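Local coordinates for protein cellobiose 2-epimerase (Ruminococcus albus, PDB 3VW5) that catalyses the reversible epimerization of cellobiose to 4-O-beta-D-glucosyl-D-mannose, inverting one centre of an unmodified disaccharide, at residues K45-S58 with L69-K81. The protein carries 2 engineered substitutions. Sequence-based numbering, arbitrary orientation.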
ATOM      1  N   LYS A  45     -14.536  11.438  -3.461  1.00 40.82           N
ATOM      2  CA  LYS A  45     -13.831  10.238  -3.889  1.00 42.61           C
ATOM      3  C   LYS A  45     -12.328  10.502  -3.975  1.00 44.51           C
ATOM      4  O   LYS A  45     -11.874  11.259  -4.831  1.00 45.50           O
ATOM      5  CB  LYS A  45     -14.366   9.780  -5.250  1.00 43.63           C
ATOM      6  CG  LYS A  45     -15.882   9.634  -5.300  1.00 44.67           C
ATOM      7  CD  LYS A  45     -16.382   9.272  -6.692  1.00 43.13           C
ATOM      8  CE  LYS A  45     -17.850   8.862  -6.659  1.00 44.38           C
ATOM      9  NZ  LYS A  45     -18.435   8.694  -8.023  1.00 46.20           N
ATOM     10  N   GLY A  46     -11.561   9.881  -3.083  1.00 44.24           N
ATOM     11  CA  GLY A  46     -10.122  10.088  -3.021  1.00 38.97           C
ATOM     12  C   GLY A  46      -9.419   9.352  -4.140  1.00 44.67           C
ATOM     13  O   GLY A  46      -9.820   8.241  -4.519  1.00 46.60           O
ATOM     14  N   VAL A  47      -8.364   9.952  -4.684  1.00 42.00           N
ATOM     15  CA  VAL A  47      -7.713   9.333  -5.829  1.00 39.29           C
ATOM     16  C   VAL A  47      -6.796   8.172  -5.429  1.00 37.14           C
ATOM     17  O   VAL A  47      -6.672   7.193  -6.174  1.00 39.32           O
ATOM     18  CB  VAL A  47      -7.055  10.363  -6.792  1.00 41.34           C
ATOM     19  CG1 VAL A  47      -7.533  11.785  -6.466  1.00 37.59           C
ATOM     20  CG2 VAL A  47      -5.552  10.241  -6.799  1.00 37.62           C
ATOM     21  N   ILE A  48      -6.183   8.250  -4.253  1.00 35.82           N
ATOM     22  CA  ILE A  48      -5.460   7.089  -3.727  1.00 37.44           C
ATOM     23  C   ILE A  48      -6.382   5.865  -3.580  1.00 36.77           C
ATOM     24  O   ILE A  48      -5.972   4.730  -3.816  1.00 40.40           O
ATOM     25  CB  ILE A  48      -4.738   7.400  -2.399  1.00 36.71           C
ATOM     26  CG1 ILE A  48      -3.225   7.351  -2.606  1.00 45.48           C
ATOM     27  CG2 ILE A  48      -5.094   6.391  -1.340  1.00 38.73           C
ATOM     28  CD1 ILE A  48      -2.465   8.145  -1.571  1.00 50.48           C
ATOM     29  N   LEU A  49      -7.628   6.115  -3.206  1.00 30.08           N
ATOM     30  CA  LEU A  49      -8.622   5.072  -3.078  1.00 33.81           C
ATOM     31  C   LEU A  49      -8.890   4.432  -4.438  1.00 40.51           C
ATOM     32  O   LEU A  49      -8.931   3.210  -4.556  1.00 39.42           O
ATOM     33  CB  LEU A  49      -9.917   5.644  -2.474  1.00 35.03           C
ATOM     34  CG  LEU A  49     -11.194   4.800  -2.512  1.00 34.58           C
ATOM     35  CD1 LEU A  49     -10.985   3.462  -1.849  1.00 34.10           C
ATOM     36  CD2 LEU A  49     -12.370   5.534  -1.891  1.00 35.91           C
ATOM     37  N   HIS A  50      -9.074   5.263  -5.463  1.00 40.78           N
ATOM     38  CA  HIS A  50      -9.325   4.753  -6.798  1.00 35.62           C
ATOM     39  C   HIS A  50      -8.124   4.053  -7.406  1.00 38.13           C
ATOM     40  O   HIS A  50      -8.272   3.045  -8.097  1.00 42.66           O
ATOM     41  CB  HIS A  50      -9.863   5.844  -7.709  1.00 35.12           C
ATOM     42  CG  HIS A  50     -11.314   6.117  -7.490  1.00 46.37           C
ATOM     43  ND1 HIS A  50     -11.782   6.795  -6.384  1.00 43.34           N
ATOM     44  CD2 HIS A  50     -12.409   5.753  -8.201  1.00 46.33           C
ATOM     45  CE1 HIS A  50     -13.099   6.860  -6.439  1.00 41.05           C
ATOM     46  NE2 HIS A  50     -13.505   6.236  -7.531  1.00 38.39           N
ATOM     47  N   SER A  51      -6.929   4.549  -7.142  1.00 32.60           N
ATOM     48  CA  SER A  51      -5.772   3.848  -7.649  1.00 31.17           C
ATOM     49  C   SER A  51      -5.664   2.479  -7.007  1.00 32.27           C
ATOM     50  O   SER A  51      -5.314   1.508  -7.666  1.00 30.61           O
ATOM     51  CB  SER A  51      -4.511   4.669  -7.438  1.00 32.62           C
ATOM     52  OG  SER A  51      -4.604   5.862  -8.180  1.00 31.48           O
ATOM     53  N   ARG A  52      -5.982   2.396  -5.718  1.00 37.23           N
ATOM     54  CA  ARG A  52      -5.895   1.122  -5.005  1.00 37.05           C
ATOM     55  C   ARG A  52      -6.950   0.116  -5.477  1.00 33.53           C
ATOM     56  O   ARG A  52      -6.678  -1.091  -5.597  1.00 28.84           O
ATOM     57  CB  ARG A  52      -5.944   1.345  -3.504  1.00 33.14           C
ATOM     58  CG  ARG A  52      -4.690   1.996  -2.989  1.00 39.61           C
ATOM     59  CD  ARG A  52      -4.840   2.555  -1.589  1.00 39.36           C
ATOM     60  NE  ARG A  52      -3.543   2.782  -0.964  1.00 44.43           N
ATOM     61  CZ  ARG A  52      -3.363   3.066   0.325  1.00 49.50           C
ATOM     62  NH1 ARG A  52      -4.402   3.163   1.152  1.00 50.82           N
ATOM     63  NH2 ARG A  52      -2.138   3.247   0.790  1.00 44.62           N
ATOM     64  N   ILE A  53      -8.145   0.622  -5.760  1.00 31.35           N
ATOM     65  CA  ILE A  53      -9.169  -0.206  -6.370  1.00 36.95           C
ATOM     66  C   ILE A  53      -8.692  -0.685  -7.752  1.00 35.15           C
ATOM     67  O   ILE A  53      -8.724  -1.890  -8.041  1.00 32.47           O
ATOM     68  CB  ILE A  53     -10.507   0.522  -6.435  1.00 37.24           C
ATOM     69  CG1 ILE A  53     -11.005   0.764  -5.017  1.00 34.07           C
ATOM     70  CG2 ILE A  53     -11.547  -0.285  -7.224  1.00 35.36           C
ATOM     71  CD1 ILE A  53     -12.146   1.774  -4.912  1.00 33.32           C
ATOM     72  N   LEU A  54      -8.212   0.250  -8.578  1.00 39.04           N
ATOM     73  CA  LEU A  54      -7.646  -0.088  -9.897  1.00 32.09           C
ATOM     74  C   LEU A  54      -6.563  -1.149  -9.757  1.00 33.68           C
ATOM     75  O   LEU A  54      -6.588  -2.173 -10.445  1.00 37.29           O
ATOM     76  CB  LEU A  54      -7.104   1.149 -10.622  1.00 32.00           C
ATOM     77  CG  LEU A  54      -6.445   0.894 -11.990  1.00 38.29           C
ATOM     78  CD1 LEU A  54      -7.286  -0.019 -12.876  1.00 35.35           C
ATOM     79  CD2 LEU A  54      -6.098   2.177 -12.738  1.00 30.67           C
ATOM     80  N   TRP A  55      -5.624  -0.935  -8.844  1.00 34.12           N
ATOM     81  CA  TRP A  55      -4.607  -1.949  -8.631  1.00 33.33           C
ATOM     82  C   TRP A  55      -5.238  -3.291  -8.268  1.00 32.95           C
ATOM     83  O   TRP A  55      -4.813  -4.345  -8.736  1.00 36.61           O
ATOM     84  CB  TRP A  55      -3.582  -1.540  -7.555  1.00 30.53           C
ATOM     85  CG  TRP A  55      -2.574  -2.651  -7.372  1.00 29.97           C
ATOM     86  CD1 TRP A  55      -1.401  -2.810  -8.046  1.00 28.82           C
ATOM     87  CD2 TRP A  55      -2.698  -3.797  -6.510  1.00 34.99           C
ATOM     88  NE1 TRP A  55      -0.771  -3.959  -7.638  1.00 34.77           N
ATOM     89  CE2 TRP A  55      -1.548  -4.589  -6.702  1.00 33.64           C
ATOM     90  CE3 TRP A  55      -3.663  -4.222  -5.586  1.00 30.43           C
ATOM     91  CZ2 TRP A  55      -1.343  -5.785  -6.016  1.00 32.37           C
ATOM     92  CZ3 TRP A  55      -3.454  -5.414  -4.907  1.00 26.34           C
ATOM     93  CH2 TRP A  55      -2.311  -6.176  -5.123  1.00 29.12           C
ATOM     94  N   PHE A  56      -6.251  -3.237  -7.413  1.00 35.82           N
ATOM     95  CA  PHE A  56      -6.851  -4.435  -6.861  1.00 36.54           C
ATOM     96  C   PHE A  56      -7.577  -5.261  -7.906  1.00 40.13           C
ATOM     97  O   PHE A  56      -7.389  -6.481  -7.985  1.00 36.98           O
ATOM     98  CB  PHE A  56      -7.840  -4.067  -5.769  1.00 38.02           C
ATOM     99  CG  PHE A  56      -8.741  -5.192  -5.381  1.00 34.67           C
ATOM    100  CD1 PHE A  56      -8.265  -6.229  -4.613  1.00 32.03           C
ATOM    101  CD2 PHE A  56     -10.058  -5.211  -5.792  1.00 32.20           C
ATOM    102  CE1 PHE A  56      -9.082  -7.260  -4.251  1.00 37.45           C
ATOM    103  CE2 PHE A  56     -10.892  -6.238  -5.418  1.00 37.45           C
ATOM    104  CZ  PHE A  56     -10.407  -7.270  -4.648  1.00 37.33           C
ATOM    105  N   TYR A  57      -8.419  -4.610  -8.699  1.00 35.56           N
ATOM    106  CA  TYR A  57      -9.139  -5.352  -9.718  1.00 36.62           C
ATOM    107  C   TYR A  57      -8.192  -5.865 -10.773  1.00 42.77           C
ATOM    108  O   TYR A  57      -8.270  -7.041 -11.167  1.00 45.85           O
ATOM    109  CB  TYR A  57     -10.272  -4.530 -10.318  1.00 38.67           C
ATOM    110  CG  TYR A  57     -11.518  -4.575  -9.468  1.00 39.88           C
ATOM    111  CD1 TYR A  57     -12.139  -5.795  -9.178  1.00 37.70           C
ATOM    112  CD2 TYR A  57     -12.070  -3.414  -8.947  1.00 35.16           C
ATOM    113  CE1 TYR A  57     -13.279  -5.850  -8.408  1.00 37.95           C
ATOM    114  CE2 TYR A  57     -13.206  -3.459  -8.171  1.00 41.81           C
ATOM    115  CZ  TYR A  57     -13.809  -4.677  -7.901  1.00 42.39           C
ATOM    116  OH  TYR A  57     -14.943  -4.720  -7.125  1.00 40.71           O
ATOM    117  N   SER A  58      -7.282  -5.003 -11.219  1.00 37.98           N
ATOM    118  CA  SER A  58      -6.303  -5.441 -12.204  1.00 40.60           C
ATOM    119  C   SER A  58      -5.602  -6.725 -11.725  1.00 38.84           C
ATOM    120  O   SER A  58      -5.452  -7.677 -12.484  1.00 45.70           O
ATOM    121  CB  SER A  58      -5.302  -4.323 -12.561  1.00 43.33           C
ATOM    122  OG  SER A  58      -5.964  -3.118 -12.942  1.00 37.00           O
ATOM    123  N   LEU A  69     -13.960  -8.907 -13.273  1.00 40.11           N
ATOM    124  CA  LEU A  69     -12.897  -8.224 -12.550  1.00 42.70           C
ATOM    125  C   LEU A  69     -12.188  -7.186 -13.417  1.00 49.19           C
ATOM    126  O   LEU A  69     -11.933  -6.056 -12.962  1.00 44.83           O
ATOM    127  CB  LEU A  69     -11.897  -9.220 -11.973  1.00 41.69           C
ATOM    128  CG  LEU A  69     -12.542 -10.255 -11.043  1.00 40.10           C
ATOM    129  CD1 LEU A  69     -11.552 -11.346 -10.662  1.00 37.18           C
ATOM    130  CD2 LEU A  69     -13.171  -9.590  -9.800  1.00 38.04           C
ATOM    131  N   LEU A  70     -11.884  -7.558 -14.662  1.00 50.61           N
ATOM    132  CA  LEU A  70     -11.269  -6.623 -15.596  1.00 45.63           C
ATOM    133  C   LEU A  70     -12.199  -5.488 -15.979  1.00 40.99           C
ATOM    134  O   LEU A  70     -11.749  -4.379 -16.222  1.00 48.48           O
ATOM    135  CB  LEU A  70     -10.759  -7.322 -16.851  1.00 50.58           C
ATOM    136  CG  LEU A  70      -9.896  -6.419 -17.758  1.00 51.65           C
ATOM    137  CD1 LEU A  70      -8.565  -6.077 -17.111  1.00 45.17           C
ATOM    138  CD2 LEU A  70      -9.653  -7.066 -19.113  1.00 50.41           C
ATOM    139  N   ASP A  71     -13.494  -5.750 -16.024  1.00 42.19           N
ATOM    140  CA  ASP A  71     -14.450  -4.690 -16.334  1.00 45.43           C
ATOM    141  C   ASP A  71     -14.487  -3.630 -15.211  1.00 45.80           C
ATOM    142  O   ASP A  71     -14.553  -2.423 -15.479  1.00 40.46           O
ATOM    143  CB  ASP A  71     -15.846  -5.269 -16.627  1.00 43.74           C
ATOM    144  CG  ASP A  71     -16.805  -4.228 -17.207  1.00 58.10           C
ATOM    145  OD1 ASP A  71     -16.342  -3.288 -17.900  1.00 62.77           O
ATOM    146  OD2 ASP A  71     -18.035  -4.339 -16.976  1.00 70.27           O
ATOM    147  N   ASN A  72     -14.441  -4.092 -13.961  1.00 48.77           N
ATOM    148  CA  ASN A  72     -14.351  -3.211 -12.798  1.00 39.99           C
ATOM    149  C   ASN A  72     -13.033  -2.436 -12.738  1.00 41.49           C
ATOM    150  O   ASN A  72     -13.023  -1.229 -12.467  1.00 36.40           O
ATOM    151  CB  ASN A  72     -14.555  -4.008 -11.513  1.00 39.69           C
ATOM    152  CG  ASN A  72     -16.019  -4.324 -11.253  1.00 45.98           C
ATOM    153  OD1 ASN A  72     -16.924  -3.630 -11.734  1.00 48.14           O
ATOM    154  ND2 ASN A  72     -16.257  -5.379 -10.490  1.00 45.66           N
ATOM    155  N   ALA A  73     -11.926  -3.133 -12.993  1.00 37.48           N
ATOM    156  CA  ALA A  73     -10.653  -2.459 -13.186  1.00 37.18           C
ATOM    157  C   ALA A  73     -10.840  -1.335 -14.201  1.00 41.70           C
ATOM    158  O   ALA A  73     -10.554  -0.164 -13.912  1.00 38.49           O
ATOM    159  CB  ALA A  73      -9.571  -3.424 -13.632  1.00 35.48           C
ATOM    160  N   LYS A  74     -11.350  -1.675 -15.379  1.00 37.60           N
ATOM    161  CA  LYS A  74     -11.503  -0.665 -16.417  1.00 42.07           C
ATOM    162  C   LYS A  74     -12.380   0.506 -15.983  1.00 36.26           C
ATOM    163  O   LYS A  74     -12.125   1.640 -16.367  1.00 43.19           O
ATOM    164  CB  LYS A  74     -12.010  -1.272 -17.734  1.00 51.92           C
ATOM    165  CG  LYS A  74     -12.264  -0.230 -18.823  1.00 55.22           C
ATOM    166  CD  LYS A  74     -12.730  -0.863 -20.118  1.00 58.39           C
ATOM    167  CE  LYS A  74     -13.539   0.130 -20.953  1.00 68.08           C
ATOM    168  NZ  LYS A  74     -14.704  -0.540 -21.623  1.00 72.45           N
ATOM    169  N   HIS A  75     -13.396   0.236 -15.171  1.00 38.88           N
ATOM    170  CA  HIS A  75     -14.298   1.289 -14.687  1.00 37.60           C
ATOM    171  C   HIS A  75     -13.550   2.305 -13.848  1.00 40.49           C
ATOM    172  O   HIS A  75     -13.748   3.508 -14.003  1.00 44.10           O
ATOM    173  CB  HIS A  75     -15.457   0.699 -13.866  1.00 38.91           C
ATOM    174  CG  HIS A  75     -16.460   1.718 -13.409  1.00 39.84           C
ATOM    175  ND1 HIS A  75     -17.333   2.343 -14.272  1.00 39.54           N
ATOM    176  CD2 HIS A  75     -16.718   2.225 -12.180  1.00 40.86           C
ATOM    177  CE1 HIS A  75     -18.088   3.191 -13.594  1.00 41.65           C
ATOM    178  NE2 HIS A  75     -17.740   3.135 -12.323  1.00 43.35           N
ATOM    179  N   ALA A  76     -12.704   1.803 -12.951  1.00 35.13           N
ATOM    180  CA  ALA A  76     -11.866   2.644 -12.104  1.00 38.45           C
ATOM    181  C   ALA A  76     -10.794   3.386 -12.917  1.00 41.39           C
ATOM    182  O   ALA A  76     -10.585   4.599 -12.750  1.00 38.34           O
ATOM    183  CB  ALA A  76     -11.220   1.804 -10.995  1.00 37.13           C
ATOM    184  N   TYR A  77     -10.112   2.650 -13.789  1.00 37.32           N
ATOM    185  CA  TYR A  77      -9.171   3.261 -14.723  1.00 41.00           C
ATOM    186  C   TYR A  77      -9.753   4.489 -15.430  1.00 44.65           C
ATOM    187  O   TYR A  77      -9.118   5.555 -15.478  1.00 44.29           O
ATOM    188  CB  TYR A  77      -8.701   2.240 -15.751  1.00 38.01           C
ATOM    189  CG  TYR A  77      -7.976   2.828 -16.932  1.00 43.08           C
ATOM    190  CD1 TYR A  77      -6.669   3.270 -16.815  1.00 43.71           C
ATOM    191  CD2 TYR A  77      -8.588   2.907 -18.189  1.00 47.09           C
ATOM    192  CE1 TYR A  77      -5.984   3.795 -17.913  1.00 44.81           C
ATOM    193  CE2 TYR A  77      -7.922   3.432 -19.283  1.00 42.06           C
ATOM    194  CZ  TYR A  77      -6.616   3.873 -19.139  1.00 47.41           C
ATOM    195  OH  TYR A  77      -5.933   4.392 -20.215  1.00 51.47           O
ATOM    196  N   GLU A  78     -10.952   4.349 -15.983  1.00 40.87           N
ATOM    197  CA  GLU A  78     -11.540   5.462 -16.715  1.00 43.85           C
ATOM    198  C   GLU A  78     -11.696   6.664 -15.800  1.00 44.05           C
ATOM    199  O   GLU A  78     -11.420   7.802 -16.184  1.00 45.99           O
ATOM    200  CB  GLU A  78     -12.878   5.071 -17.344  1.00 46.32           C
ATOM    201  CG  GLU A  78     -12.734   4.229 -18.611  1.00 52.56           C
ATOM    202  CD  GLU A  78     -12.409   5.064 -19.848  1.00 66.04           C
ATOM    203  OE1 GLU A  78     -11.408   4.729 -20.530  1.00 65.94           O
ATOM    204  OE2 GLU A  78     -13.153   6.043 -20.152  1.00 66.24           O
ATOM    205  N   PHE A  79     -12.121   6.407 -14.574  1.00 39.99           N
ATOM    206  CA  PHE A  79     -12.312   7.486 -13.627  1.00 42.27           C
ATOM    207  C   PHE A  79     -10.997   8.243 -13.401  1.00 42.61           C
ATOM    208  O   PHE A  79     -10.988   9.476 -13.370  1.00 41.02           O
ATOM    209  CB  PHE A  79     -12.890   6.959 -12.310  1.00 39.23           C
ATOM    210  CG  PHE A  79     -13.266   8.037 -11.350  1.00 43.33           C
ATOM    211  CD1 PHE A  79     -14.433   8.775 -11.542  1.00 43.03           C
ATOM    212  CD2 PHE A  79     -12.450   8.330 -10.257  1.00 40.11           C
ATOM    213  CE1 PHE A  79     -14.786   9.787 -10.658  1.00 41.73           C
ATOM    214  CE2 PHE A  79     -12.792   9.334  -9.374  1.00 37.35           C
ATOM    215  CZ  PHE A  79     -13.966  10.067  -9.572  1.00 40.56           C
ATOM    216  N   ILE A  80      -9.894   7.504 -13.270  1.00 37.95           N
ATOM    217  CA  ILE A  80      -8.595   8.117 -12.994  1.00 42.30           C
ATOM    218  C   ILE A  80      -8.096   8.934 -14.188  1.00 43.59           C
ATOM    219  O   ILE A  80      -7.815  10.138 -14.073  1.00 42.03           O
ATOM    220  CB  ILE A  80      -7.542   7.052 -12.607  1.00 44.25           C
ATOM    221  CG1 ILE A  80      -7.853   6.472 -11.230  1.00 37.84           C
ATOM    222  CG2 ILE A  80      -6.131   7.631 -12.631  1.00 36.19           C
ATOM    223  CD1 ILE A  80      -7.062   5.225 -10.912  1.00 34.86           C
ATOM    224  N   LYS A  81      -8.008   8.270 -15.337  1.00 42.50           N
ATOM    225  CA  LYS A  81      -7.607   8.915 -16.582  1.00 42.78           C
ATOM    226  C   LYS A  81      -8.408  10.180 -16.893  1.00 39.92           C
ATOM    227  O   LYS A  81      -7.838  11.215 -17.217  1.00 47.13           O
ATOM    228  CB  LYS A  81      -7.716   7.915 -17.735  1.00 48.11           C
ATOM    229  CG  LYS A  81      -7.342   8.469 -19.097  1.00 45.77           C
ATOM    230  CD  LYS A  81      -7.446   7.390 -20.157  1.00 52.57           C
ATOM    231  CE  LYS A  81      -8.896   7.092 -20.501  1.00 55.84           C
ATOM    232  NZ  LYS A  81      -8.983   5.972 -21.485  1.00 67.73           N
TER
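Tyr57 lays one face of its ring over Asn72, whose CB stands 3.5 Å from the ring centroid and only 5° off the normal, a CH-pi contact. The phenol OH is hydrogen-bonded to Asn19 of helix 2-19 and Asn72 OD1 to Arg22, so side chains that offer an apolar face or methylene for packing and a polar end to be satisfied suit this buried place. Where the backbones come nearest, small Ala73 lets the helices close up, its CB 3.6 Å from Tyr57 CB.

Leu54 is the knob of the interface. With CG anti to the backbone N, its branches divide the hole formed by Ala73, Ala76, Tyr77 and Ile80: CD1 lies against Tyr77 CB, while CD2 meets Ile80 CD1 at 3.7 Å. The methyl of Ala76 fills the space beside Leu54 CB and Ile53 CG2 without forcing the axes apart.

Toward the start of helix 47-58, His50 and Phe79 form an offset stack, centroids 4.4 Å apart and planes inclined by 28°, with Phe79 CD2 above the rim of the imidazole. His50 ND1 donates to O of Gly46, the N-cap residue, at 3.1 Å and nearly straight (166°), in the ring plane; the same oxygen takes His50 N from its other face. As NE2 accepts from the backbone N of Phe29, both ring nitrogens are used and the rotation of the ring is fixed. A leucine in place of His50 would probably leave Phe29 N without its acceptor and cost Phe79 its flat partner. Lys45 adds its CD methylene beside Phe79 CZ while its ammonium is hydrogen-bonded to Gly27 O and forms a salt bridge with Asp23.

Between these antiparallel helices of the (alpha/alpha)6 barrel, cohesion therefore rests on shape and ring overlap, while polar bonds within helix 47-58 or to residues outside the pair set how the rings are turned.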